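Putative uncharacterized protein (Chaetomium thermophilum, PDB 4XRI) carries various protein cargoes into the nucleus as the flexible HEAT-repeat transport receptor importin beta, and probably binds a small GTPase. Local coordinates at residues S572-D575 against K576-E580; G621-S624 against V625-G628. The protein carries 2 engineered substitutions. All coordinates share one frame; numbering follows the deposited sequence.

Contact 1: S572-D575 against K576-E580; sequences SVED and KLILE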
loop_
_atom_site.group_PDB
_atom_site.type_symbol
_atom_site.label_atom_id
_atom_site.label_comp_id
_atom_site.label_asym_id
_atom_site.label_seq_id
_atom_site.Cartn_x
_atom_site.Cartn_y
_atom_site.Cartn_z
ATOM N N SER A 572 -13.303 -5.740 29.371
ATOM C CA SER A 572 -12.824 -4.543 28.692
ATOM C C SER A 572 -12.614 -4.786 27.204
ATOM O O SER A 572 -12.585 -5.937 26.753
ATOM C CB SER A 572 -11.522 -4.062 29.332
ATOM O OG SER A 572 -10.462 -4.991 29.116
ATOM N N VAL A 573 -12.499 -3.697 26.444
ATOM C CA VAL A 573 -12.215 -3.781 25.018
ATOM C C VAL A 573 -10.829 -4.387 24.805
ATOM O O VAL A 573 -10.595 -5.102 23.822
ATOM C CB VAL A 573 -12.309 -2.393 24.343
ATOM C CG1 VAL A 573 -11.846 -2.454 22.886
ATOM C CG2 VAL A 573 -13.740 -1.869 24.413
ATOM N N GLU A 574 -9.920 -4.116 25.739
ATOM C CA GLU A 574 -8.588 -4.705 25.688
ATOM C C GLU A 574 -8.651 -6.221 25.814
ATOM O O GLU A 574 -7.973 -6.932 25.078
ATOM C CB GLU A 574 -7.696 -4.144 26.789
ATOM C CG GLU A 574 -6.261 -4.646 26.694
ATOM C CD GLU A 574 -5.532 -4.645 28.022
ATOM O OE1 GLU A 574 -6.206 -4.648 29.071
ATOM O OE2 GLU A 574 -4.283 -4.637 28.012
ATOM N N ASP A 575 -9.453 -6.704 26.760
ATOM C CA ASP A 575 -9.696 -8.137 26.918
ATOM C C ASP A 575 -10.121 -8.746 25.592
ATOM O O ASP A 575 -9.594 -9.772 25.165
ATOM C CB ASP A 575 -10.777 -8.405 27.972
ATOM C CG ASP A 575 -10.315 -8.099 29.381
ATOM O OD1 ASP A 575 -11.184 -7.910 30.257
ATOM O OD2 ASP A 575 -9.089 -8.055 29.615
ATOM N N LYS A 576 -11.081 -8.086 24.955
ATOM C CA LYS A 576 -11.630 -8.506 23.674
ATOM C C LYS A 576 -10.563 -8.582 22.585
ATOM O O LYS A 576 -10.466 -9.578 21.871
ATOM C CB LYS A 576 -12.747 -7.543 23.269
ATOM C CG LYS A 576 -13.375 -7.786 21.916
ATOM C CD LYS A 576 -14.558 -6.845 21.732
ATOM C CE LYS A 576 -14.898 -6.633 20.268
ATOM N NZ LYS A 576 -15.355 -7.888 19.611
ATOM N N LEU A 577 -9.758 -7.530 22.474
ATOM C CA LEU A 577 -8.684 -7.478 21.484
ATOM C C LEU A 577 -7.642 -8.569 21.703
ATOM O O LEU A 577 -7.211 -9.225 20.755
ATOM C CB LEU A 577 -8.004 -6.105 21.504
ATOM C CG LEU A 577 -8.448 -5.093 20.445
ATOM C CD1 LEU A 577 -8.026 -5.556 19.058
ATOM C CD2 LEU A 577 -9.950 -4.864 20.508
ATOM N N ILE A 578 -7.240 -8.756 22.955
ATOM C CA ILE A 578 -6.249 -9.768 23.301
ATOM C C ILE A 578 -6.756 -11.173 22.974
ATOM O O ILE A 578 -6.022 -12.004 22.439
ATOM C CB ILE A 578 -5.870 -9.690 24.792
ATOM C CG1 ILE A 578 -5.082 -8.409 25.063
ATOM C CG2 ILE A 578 -5.054 -10.905 25.208
ATOM C CD1 ILE A 578 -4.650 -8.252 26.507
ATOM N N LEU A 579 -8.021 -11.421 23.287
ATOM C CA LEU A 579 -8.648 -12.709 23.012
ATOM C C LEU A 579 -8.730 -12.961 21.508
ATOM O O LEU A 579 -8.500 -14.078 21.042
ATOM C CB LEU A 579 -10.043 -12.764 23.647
ATOM C CG LEU A 579 -10.855 -14.065 23.650
ATOM C CD1 LEU A 579 -11.701 -14.207 22.394
ATOM C CD2 LEU A 579 -9.944 -15.272 23.835
ATOM N N GLU A 580 -9.055 -11.914 20.756
ATOM C CA GLU A 580 -9.217 -12.038 19.312
ATOM C C GLU A 580 -7.882 -12.286 18.611
ATOM O O GLU A 580 -7.813 -13.068 17.660
ATOM C CB GLU A 580 -9.898 -10.790 18.747
ATOM C CG GLU A 580 -11.389 -10.733 19.056
ATOM C CD GLU A 580 -12.045 -9.442 18.607
ATOM O OE1 GLU A 580 -11.349 -8.584 18.026
ATOM O OE2 GLU A 580 -13.264 -9.288 18.840
#
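Ser-572 hands its carbonyl to Lys-576 N at the very start of helix 573-597, where a capping box formed with Asp-575 closes the first turn. The box is reciprocal: Asp-575 N donates to Ser-572 OG over 3.1 Å, while Ser-572 N reaches Asp-575 OD1 from above the carboxylate plane, 47° out of it. Val-571 N also bonds to this OD1, and the two bonds together should restrain the carboxylate. Ser-572 O to Lys-576 N, at 3.2 Å, opens the helical ladder, and the rungs from Val-573 to Leu-577, Glu-574 to Ile-578 and Asp-575 to Leu-579 follow.

Ile-578 illustrates how a side chain rides back over the preceding turn. Its CB lies 3.5 Å from Glu-574 O; with CG1 anti to the carbonyl carbon (chi1 -69°), the next carbon closes on that same oxygen to 3.2 Å. At the tip, CD1 runs alongside the carboxylate end of Glu-574, 3.9 Å from its OE2. Val-573 and Leu-577 repeat the parallel pairing one residue earlier, CG1 beside CD2. On the buried side, Leu-579 packs on Thr-563 and Leu-566 of helix 546-567. The chain of Lys-576, extended until it bends at chi4 (64°), ends in a salt bridge whose NZ meets Glu-580 OE2 at 2.6 Å, nearly in line with the C-O bond.

Contact 2: G621-S624 against V625-G628; sequences GKSS and VPEG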
loop_
_atom_site.group_PDB
_atom_site.type_symbol
_atom_site.label_atom_id
_atom_site.label_comp_id
_atom_site.label_asym_id
_atom_site.label_seq_id
_atom_site.Cartn_x
_atom_site.Cartn_y
_atom_site.Cartn_z
ATOM N N GLY A 621 -19.257 -8.183 15.145
ATOM C CA GLY A 621 -18.693 -6.863 14.928
ATOM C C GLY A 621 -17.337 -6.883 14.252
ATOM O O GLY A 621 -16.988 -7.839 13.556
ATOM N N LYS A 622 -16.565 -5.823 14.458
ATOM C CA LYS A 622 -15.244 -5.717 13.853
ATOM C C LYS A 622 -14.263 -6.672 14.526
ATOM O O LYS A 622 -13.756 -6.399 15.612
ATOM C CB LYS A 622 -14.741 -4.276 13.922
ATOM C CG LYS A 622 -15.604 -3.317 13.123
ATOM C CD LYS A 622 -15.063 -1.900 13.134
ATOM C CE LYS A 622 -15.898 -1.006 12.232
ATOM N NZ LYS A 622 -15.407 0.399 12.216
ATOM N N SER A 623 -14.016 -7.798 13.867
ATOM C CA SER A 623 -13.151 -8.837 14.402
ATOM C C SER A 623 -12.416 -9.547 13.272
ATOM O O SER A 623 -12.969 -9.756 12.194
ATOM C CB SER A 623 -13.964 -9.839 15.227
ATOM O OG SER A 623 -13.154 -10.909 15.679
ATOM N N SER A 624 -11.162 -9.908 13.522
ATOM C CA SER A 624 -10.358 -10.613 12.530
ATOM C C SER A 624 -10.567 -12.118 12.639
ATOM O O SER A 624 -10.047 -12.890 11.835
ATOM C CB SER A 624 -8.876 -10.273 12.700
ATOM O OG SER A 624 -8.380 -10.759 13.933
ATOM N N VAL A 625 -11.337 -12.525 13.642
ATOM C CA VAL A 625 -11.500 -13.938 13.973
ATOM C C VAL A 625 -12.316 -14.762 12.963
ATOM O O VAL A 625 -11.889 -15.855 12.596
ATOM C CB VAL A 625 -12.145 -14.103 15.370
ATOM C CG1 VAL A 625 -12.420 -15.564 15.662
ATOM C CG2 VAL A 625 -11.241 -13.508 16.440
ATOM N N PRO A 626 -13.492 -14.262 12.523
ATOM C CA PRO A 626 -14.245 -15.103 11.583
ATOM C C PRO A 626 -13.474 -15.396 10.301
ATOM O O PRO A 626 -13.605 -16.479 9.731
ATOM C CB PRO A 626 -15.498 -14.266 11.283
ATOM C CG PRO A 626 -15.640 -13.352 12.433
ATOM C CD PRO A 626 -14.233 -13.031 12.855
ATOM N N GLU A 627 -12.668 -14.435 9.863
ATOM C CA GLU A 627 -11.882 -14.591 8.647
ATOM C C GLU A 627 -10.805 -15.656 8.823
ATOM O O GLU A 627 -10.540 -16.439 7.912
ATOM C CB GLU A 627 -11.255 -13.253 8.249
ATOM C CG GLU A 627 -10.542 -13.269 6.913
ATOM C CD GLU A 627 -10.344 -11.874 6.354
ATOM O OE1 GLU A 627 -9.551 -11.716 5.401
ATOM O OE2 GLU A 627 -10.987 -10.934 6.868
ATOM N N GLY A 628 -10.193 -15.683 10.004
ATOM C CA GLY A 628 -9.190 -16.679 10.324
ATOM C C GLY A 628 -9.796 -18.065 10.421
ATOM O O GLY A 628 -9.203 -19.047 9.977
HETATM O O HOH W 1 -13.220 -11.377 10.008
#
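Two first torsions set the meeting of Ser-623 and Val-625: the serine swings OG opposite its own amide (chi1 176°), and the valine sets CG2 beside its backbone N and CG1 opposite it (chi1 175°). The hydroxyl oxygen thereby faces both the backbone and the side chain two residues on. Val-625 N donates to Ser-623 OG at 3.2 Å in a fairly straight bond (162° at the hydrogen), and CG2 of the valine rests 3.3 Å from that oxygen.

Pro-626 CD also comes close to the serine, 3.6 Å from Ser-623 O and 3.7 Å from Ser-623 OG. Having no N-H, the proline has no donor to satisfy in this first turn. A water spans the next step, giving a hydrogen to Ser-623 O at 2.7 Å and accepting only weakly from Glu-627 N. The first backbone rung is also weak, Gly-628 N standing 3.3 Å from Ser-624 O.

An alanine in place of Ser-623 would take away the acceptor that Val-625 N uses, and this would probably leave that amide without its mate and open a small gap beside Val-625 CG2.

The other polar ends turn to neighbouring helices: Ser-624 OG is hydrogen-bonded to Thr-584 OG1 of helix 573-597, and Glu-627 OE2 to Ser-666 OG of helix 665-682. Val-625 itself is buried, packed on Gln-583 and Thr-584 of helix 573-597 and on Ile-615 of helix 605-616. A serine hydroxyl taking the amide of the second residue after it defines an ST turn, used here to lead the loop after helix 605-616 into helix 625-640 of the helical-repeat solenoid.

Overall arrangement
Contact 1 comes first along the chain, at the start of helix 573-597, and contact 2 follows at the start of helix 625-640; helix 605-616 lies between. Their centres are about 13 Å apart, on the same side of the chain's centre, and both fall within the TPR-like repeat range of importin beta. They meet directly where Glu-580 CD packs 3.5 Å from Ser-623 OG. Thr-584, already a partner of contact 2, also bonds Glu-580 O. Two helix starts, each with a serine hydroxyl accepting from a backbone amide, thus lie side by side in the all-helical solenoid, joined by packing and polar links in a protein known for its flexibility.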